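PDB 1QE0: histidine--tRNA ligase from Staphylococcus aureus, which catalyses the ATP-dependent attachment of L-histidine to tRNA(His), giving histidyl-tRNA(His), AMP and diphosphate, and works as a class II synthetase homodimer. Local coordinates for residues A[23-28]-A[151-156]; A[101-106]-A[140-145]. One frame throughout, in Å; residues are numbered along the deposited sequence.

Interaction 1 of 2, residues A[23-28]-A[151-156]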
loop_
_atom_site.group_PDB
_atom_site.type_symbol
_atom_site.label_atom_id
_atom_site.label_comp_id
_atom_site.label_asym_id
_atom_site.label_seq_id
_atom_site.Cartn_x
_atom_site.Cartn_y
_atom_site.Cartn_z
ATOM N N GLU A 23 -3.717 1.409 5.142
ATOM C CA GLU A 23 -3.540 0.923 3.788
ATOM C C GLU A 23 -4.347 -0.329 3.531
ATOM O O GLU A 23 -5.010 -0.419 2.500
ATOM C CB GLU A 23 -2.075 0.631 3.487
ATOM C CG GLU A 23 -1.231 1.853 3.574
ATOM C CD GLU A 23 0.257 1.569 3.545
ATOM O OE1 GLU A 23 0.687 0.409 3.780
ATOM O OE2 GLU A 23 1.003 2.541 3.280
ATOM N N ASN A 24 -4.329 -1.279 4.462
ATOM C CA ASN A 24 -5.072 -2.524 4.268
ATOM C C ASN A 24 -6.568 -2.301 4.271
ATOM O O ASN A 24 -7.300 -2.885 3.471
ATOM C CB ASN A 24 -4.697 -3.598 5.290
ATOM C CG ASN A 24 -5.487 -4.916 5.087
ATOM O OD1 ASN A 24 -6.331 -5.288 5.907
ATOM N ND2 ASN A 24 -5.187 -5.633 4.003
ATOM N N GLN A 25 -7.029 -1.422 5.142
ATOM C CA GLN A 25 -8.453 -1.120 5.212
ATOM C C GLN A 25 -8.972 -0.465 3.917
ATOM O O GLN A 25 -10.125 -0.690 3.521
ATOM C CB GLN A 25 -8.731 -0.237 6.420
ATOM C CG GLN A 25 -10.130 0.234 6.478
ATOM C CD GLN A 25 -10.598 0.399 7.878
ATOM O OE1 GLN A 25 -10.230 -0.367 8.754
ATOM N NE2 GLN A 25 -11.456 1.371 8.099
ATOM N N LEU A 26 -8.143 0.367 3.280
ATOM C CA LEU A 26 -8.516 1.036 2.027
ATOM C C LEU A 26 -8.564 0.025 0.865
ATOM O O LEU A 26 -9.444 0.082 -0.001
ATOM C CB LEU A 26 -7.555 2.182 1.723
ATOM C CG LEU A 26 -7.728 3.454 2.570
ATOM C CD1 LEU A 26 -6.558 4.474 2.402
ATOM C CD2 LEU A 26 -9.060 4.066 2.212
ATOM N N ASP A 27 -7.650 -0.932 0.867
ATOM C CA ASP A 27 -7.654 -1.939 -0.176
ATOM C C ASP A 27 -8.941 -2.746 -0.098
ATOM O O ASP A 27 -9.489 -3.134 -1.129
ATOM C CB ASP A 27 -6.434 -2.846 -0.031
ATOM C CG ASP A 27 -5.123 -2.103 -0.236
ATOM O OD1 ASP A 27 -5.096 -1.014 -0.851
ATOM O OD2 ASP A 27 -4.095 -2.606 0.221
ATOM N N GLU A 28 -9.436 -2.974 1.120
ATOM C CA GLU A 28 -10.672 -3.732 1.327
ATOM C C GLU A 28 -11.869 -2.957 0.867
ATOM O O GLU A 28 -12.723 -3.490 0.183
ATOM C CB GLU A 28 -10.877 -4.058 2.781
ATOM C CG GLU A 28 -9.800 -4.924 3.359
ATOM C CD GLU A 28 -10.103 -5.331 4.777
ATOM O OE1 GLU A 28 -11.277 -5.148 5.215
ATOM O OE2 GLU A 28 -9.170 -5.842 5.443
ATOM N N TYR A 151 -13.486 7.619 5.404
ATOM C CA TYR A 151 -13.283 8.300 6.667
ATOM C C TYR A 151 -14.182 7.810 7.779
ATOM O O TYR A 151 -13.741 7.681 8.922
ATOM C CB TYR A 151 -13.430 9.786 6.483
ATOM C CG TYR A 151 -12.334 10.340 5.663
ATOM C CD1 TYR A 151 -11.120 10.645 6.232
ATOM C CD2 TYR A 151 -12.501 10.567 4.334
ATOM C CE1 TYR A 151 -10.089 11.175 5.487
ATOM C CE2 TYR A 151 -11.478 11.101 3.567
ATOM C CZ TYR A 151 -10.275 11.406 4.153
ATOM O OH TYR A 151 -9.269 11.967 3.401
ATOM N N GLN A 152 -15.434 7.514 7.477
ATOM C CA GLN A 152 -16.295 7.018 8.536
ATOM C C GLN A 152 -15.882 5.624 8.960
ATOM O O GLN A 152 -16.097 5.238 10.090
ATOM C CB GLN A 152 -17.754 7.003 8.107
ATOM C CG GLN A 152 -18.352 8.381 7.814
ATOM C CD GLN A 152 -19.859 8.324 7.687
ATOM O OE1 GLN A 152 -20.399 7.476 6.966
ATOM N NE2 GLN A 152 -20.553 9.206 8.398
ATOM N N SER A 153 -15.224 4.877 8.091
ATOM C CA SER A 153 -14.856 3.530 8.466
ATOM C C SER A 153 -13.811 3.537 9.578
ATOM O O SER A 153 -13.620 2.545 10.283
ATOM C CB SER A 153 -14.397 2.709 7.238
ATOM O OG SER A 153 -13.180 3.152 6.649
ATOM N N PHE A 154 -13.129 4.662 9.730
ATOM C CA PHE A 154 -12.095 4.748 10.737
ATOM C C PHE A 154 -12.610 5.323 12.033
ATOM O O PHE A 154 -11.863 5.428 12.995
ATOM C CB PHE A 154 -10.921 5.576 10.216
ATOM C CG PHE A 154 -10.108 4.872 9.176
ATOM C CD1 PHE A 154 -9.285 3.795 9.534
ATOM C CD2 PHE A 154 -10.167 5.265 7.846
ATOM C CE1 PHE A 154 -8.531 3.126 8.595
ATOM C CE2 PHE A 154 -9.411 4.604 6.881
ATOM C CZ PHE A 154 -8.588 3.526 7.255
ATOM N N GLY A 155 -13.864 5.753 12.038
ATOM C CA GLY A 155 -14.459 6.311 13.238
ATOM C C GLY A 155 -14.446 7.824 13.348
ATOM O O GLY A 155 -14.881 8.373 14.364
ATOM N N LEU A 156 -13.898 8.508 12.349
ATOM C CA LEU A 156 -13.861 9.964 12.373
ATOM C C LEU A 156 -15.290 10.390 12.448
ATOM O O LEU A 156 -16.166 9.720 11.912
ATOM C CB LEU A 156 -13.233 10.517 11.121
ATOM C CG LEU A 156 -11.742 10.827 11.164
ATOM C CD1 LEU A 156 -11.194 10.610 12.548
ATOM C CD2 LEU A 156 -11.005 10.007 10.114
#

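Interaction 2 of 2, residues A[101-106]-A[140-145]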
loop_
_atom_site.group_PDB
_atom_site.type_symbol
_atom_site.label_atom_id
_atom_site.label_comp_id
_atom_site.label_asym_id
_atom_site.label_seq_id
_atom_site.Cartn_x
_atom_site.Cartn_y
_atom_site.Cartn_z
ATOM N N PRO A 101 -17.060 1.793 -16.498
ATOM C CA PRO A 101 -15.946 2.748 -16.492
ATOM C C PRO A 101 -14.686 2.148 -15.887
ATOM O O PRO A 101 -14.738 1.130 -15.190
ATOM C CB PRO A 101 -16.485 3.893 -15.630
ATOM C CG PRO A 101 -17.376 3.199 -14.655
ATOM C CD PRO A 101 -18.092 2.192 -15.521
ATOM N N ILE A 102 -13.537 2.701 -16.237
ATOM C CA ILE A 102 -12.292 2.220 -15.658
ATOM C C ILE A 102 -12.237 2.806 -14.237
ATOM O O ILE A 102 -12.153 4.023 -14.054
ATOM C CB ILE A 102 -11.097 2.709 -16.446
ATOM C CG1 ILE A 102 -11.109 2.099 -17.828
ATOM C CG2 ILE A 102 -9.871 2.362 -15.722
ATOM C CD1 ILE A 102 -11.597 0.679 -17.794
ATOM N N LYS A 103 -12.426 1.943 -13.248
ATOM C CA LYS A 103 -12.425 2.330 -11.852
ATOM C C LYS A 103 -11.099 1.907 -11.241
ATOM O O LYS A 103 -10.949 0.740 -10.876
ATOM C CB LYS A 103 -13.567 1.604 -11.181
ATOM C CG LYS A 103 -14.925 2.085 -11.672
ATOM C CD LYS A 103 -16.058 1.192 -11.217
ATOM C CE LYS A 103 -16.615 1.588 -9.891
ATOM N NZ LYS A 103 -17.886 0.839 -9.701
ATOM N N LEU A 104 -10.156 2.842 -11.109
ATOM C CA LEU A 104 -8.809 2.564 -10.590
ATOM C C LEU A 104 -8.433 3.372 -9.335
ATOM O O LEU A 104 -8.891 4.509 -9.170
ATOM C CB LEU A 104 -7.791 2.955 -11.659
ATOM C CG LEU A 104 -7.655 2.321 -13.044
ATOM C CD1 LEU A 104 -6.759 3.220 -13.907
ATOM C CD2 LEU A 104 -7.090 0.935 -12.960
ATOM N N TYR A 105 -7.555 2.824 -8.498
ATOM C CA TYR A 105 -7.092 3.531 -7.311
ATOM C C TYR A 105 -5.604 3.348 -7.127
ATOM O O TYR A 105 -5.002 2.429 -7.700
ATOM C CB TYR A 105 -7.830 3.090 -6.043
ATOM C CG TYR A 105 -7.329 1.846 -5.336
ATOM C CD1 TYR A 105 -6.332 1.901 -4.372
ATOM C CD2 TYR A 105 -7.913 0.625 -5.587
ATOM C CE1 TYR A 105 -5.947 0.771 -3.683
ATOM C CE2 TYR A 105 -7.531 -0.515 -4.911
ATOM C CZ TYR A 105 -6.562 -0.444 -3.967
ATOM O OH TYR A 105 -6.242 -1.616 -3.316
ATOM N N TYR A 106 -4.994 4.249 -6.365
ATOM C CA TYR A 106 -3.561 4.172 -6.123
ATOM C C TYR A 106 -3.269 4.600 -4.717
ATOM O O TYR A 106 -4.158 5.053 -4.014
ATOM C CB TYR A 106 -2.800 5.026 -7.122
ATOM C CG TYR A 106 -3.155 6.469 -7.099
ATOM C CD1 TYR A 106 -3.961 7.019 -8.092
ATOM C CD2 TYR A 106 -2.711 7.291 -6.072
ATOM C CE1 TYR A 106 -4.323 8.359 -8.055
ATOM C CE2 TYR A 106 -3.066 8.636 -6.022
ATOM C CZ TYR A 106 -3.872 9.162 -7.006
ATOM O OH TYR A 106 -4.244 10.479 -6.919
ATOM N N ASP A 140 -20.957 9.678 -9.738
ATOM C CA ASP A 140 -20.572 10.744 -8.840
ATOM C C ASP A 140 -21.010 10.350 -7.451
ATOM O O ASP A 140 -20.200 10.332 -6.523
ATOM C CB ASP A 140 -21.296 12.026 -9.229
ATOM C CG ASP A 140 -20.688 12.692 -10.423
ATOM O OD1 ASP A 140 -20.510 13.916 -10.363
ATOM O OD2 ASP A 140 -20.370 12.005 -11.410
ATOM N N ALA A 141 -22.289 10.015 -7.303
ATOM C CA ALA A 141 -22.799 9.609 -6.001
ATOM C C ALA A 141 -21.938 8.473 -5.435
ATOM O O ALA A 141 -21.549 8.530 -4.270
ATOM C CB ALA A 141 -24.260 9.194 -6.082
ATOM N N GLU A 142 -21.567 7.498 -6.268
ATOM C CA GLU A 142 -20.742 6.381 -5.790
ATOM C C GLU A 142 -19.405 6.837 -5.223
ATOM O O GLU A 142 -18.964 6.294 -4.189
ATOM C CB GLU A 142 -20.469 5.361 -6.888
ATOM C CG GLU A 142 -19.531 4.258 -6.451
ATOM C CD GLU A 142 -19.085 3.399 -7.608
ATOM O OE1 GLU A 142 -18.035 3.731 -8.202
ATOM O OE2 GLU A 142 -19.778 2.403 -7.920
ATOM N N VAL A 143 -18.757 7.812 -5.884
ATOM C CA VAL A 143 -17.495 8.273 -5.366
ATOM C C VAL A 143 -17.666 9.143 -4.153
ATOM O O VAL A 143 -16.781 9.156 -3.298
ATOM C CB VAL A 143 -16.576 8.946 -6.378
ATOM C CG1 VAL A 143 -16.773 8.390 -7.777
ATOM C CG2 VAL A 143 -16.664 10.413 -6.295
ATOM N N LEU A 144 -18.812 9.826 -4.029
ATOM C CA LEU A 144 -19.054 10.697 -2.849
ATOM C C LEU A 144 -19.436 9.880 -1.638
ATOM O O LEU A 144 -19.039 10.195 -0.530
ATOM C CB LEU A 144 -20.134 11.735 -3.088
ATOM C CG LEU A 144 -19.775 12.810 -4.101
ATOM C CD1 LEU A 144 -21.031 13.584 -4.408
ATOM C CD2 LEU A 144 -18.677 13.702 -3.603
ATOM N N ALA A 145 -20.227 8.843 -1.849
ATOM C CA ALA A 145 -20.621 7.958 -0.779
ATOM C C ALA A 145 -19.339 7.264 -0.277
ATOM O O ALA A 145 -19.173 7.025 0.931
ATOM C CB ALA A 145 -21.588 6.947 -1.311
#

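Interaction 1 of 2, residues A[23-28]-A[151-156]
Gln25 reaches from helix 13-33 to the C-terminal end of helix 137-153, where its amide nitrogen NE2 donates to Ser153 OG at 2.9 Å. The hydroxyl lies close to the plane of the Gln25 amide, and the N-H points at it with a moderate bend (145°). A second, weak bond runs from NE2 to the backbone O of Ser153 at 3.3 Å. Ser153 OG also bonds back to Ile150 O in its own helix. Beyond these polar atoms the Gln25 amide is stacked on the Phe154 ring, the two planes only 3° apart; NE2 stands 3.4 Å above the ring, displaced toward its rim near CE1. Gln25 CG is anti to the backbone N (chi1 174°), and a bend at chi2 brings the amide parallel to the ring. The aliphatic part continues along the same face, past the rim near CZ, with Gln25 CG 3.7 Å from Phe154 CZ. Gly155, with its positive phi, closes the helix in a Schellman motif just past this stack. Phe154 also packs on Tyr21 and Ile22, so the helix end is fastened to helix 13-33 by both polar and aromatic contacts, while Tyr151 and Leu156 pack on helix 310-319 and strand 265-272.

Interaction 2 of 2, residues A[101-106]-A[140-145]
Lys103 on strand 102-111 and Glu142 on helix 137-153 come from opposite directions, and the ammonium meets the carboxylate on the side between its two oxygens; they alone carry the contact between these two segments, each burying about 40 Å². Lys103 NZ donates to Glu142 OE2 at 3.0 Å in a salt bridge, approaching the syn lone pair of that oxygen, on the side facing OE1. Because it comes in on this side, NZ also lies 3.3 Å from Glu142 OE1, and the carboxylate turns both oxygens toward the end of the lysine.

The backbones stay well apart, their nearest CA atoms, Lys103 and Val143, 10.2 Å from each other, and two long side chains bridge the distance. Glu142 spans its share with CG swung anti to the backbone N (chi1 175°) and an extended chain beyond, whereas Lys103 bends at chi3 (89°) on its way to the carboxylate.

Neither charge is confined to this pair. Asp360 of the second subunit forms another salt bridge with Lys103 NZ, and Glu142 OE2 is also bound by Arg353 and Tyr363 of the second subunit, while OE1 bonds to Tyr35 OH of the same chain. The buried ion pair is thus part of a charged network across the dimer interface, in which neighbouring opposite charges would probably favour a charged lysine and an ionised glutamate.

Around it, strand 102-111 pairs parallel with strand 36-37 and antiparallel with strand 123-132, in the antiparallel-based sheet of the class II catalytic domain. Helix 82-91 packs against the Ile102, Leu104 and Tyr106 side chains, and helix 137-153 rests through Asp140 and Val143 on strand 302-309 and through Ala141 and Leu144 on helix 231-245.

In the fold
From the N terminus, helix 13-33 enters interaction 1 first, and the chain then runs through strand 102-111 and into helix 137-153, whose last turn and the residues after it (151-156) close that long loop. Interaction 2 is nested inside it, joining 101-106 to 140-145 across a shorter loop that includes strand 123-132. Both contacts use helix 137-153: interaction 2 ties an earlier turn to the central sheet, interaction 1 its C-terminal end to helix 13-33. Their centres are about 15 Å apart, and a probable hydrogen bond between Asp27 OD1 and Tyr105 OH, 2.8 Å, links the N-terminal helix directly to the strand. Both contacts also adjoin the second subunit.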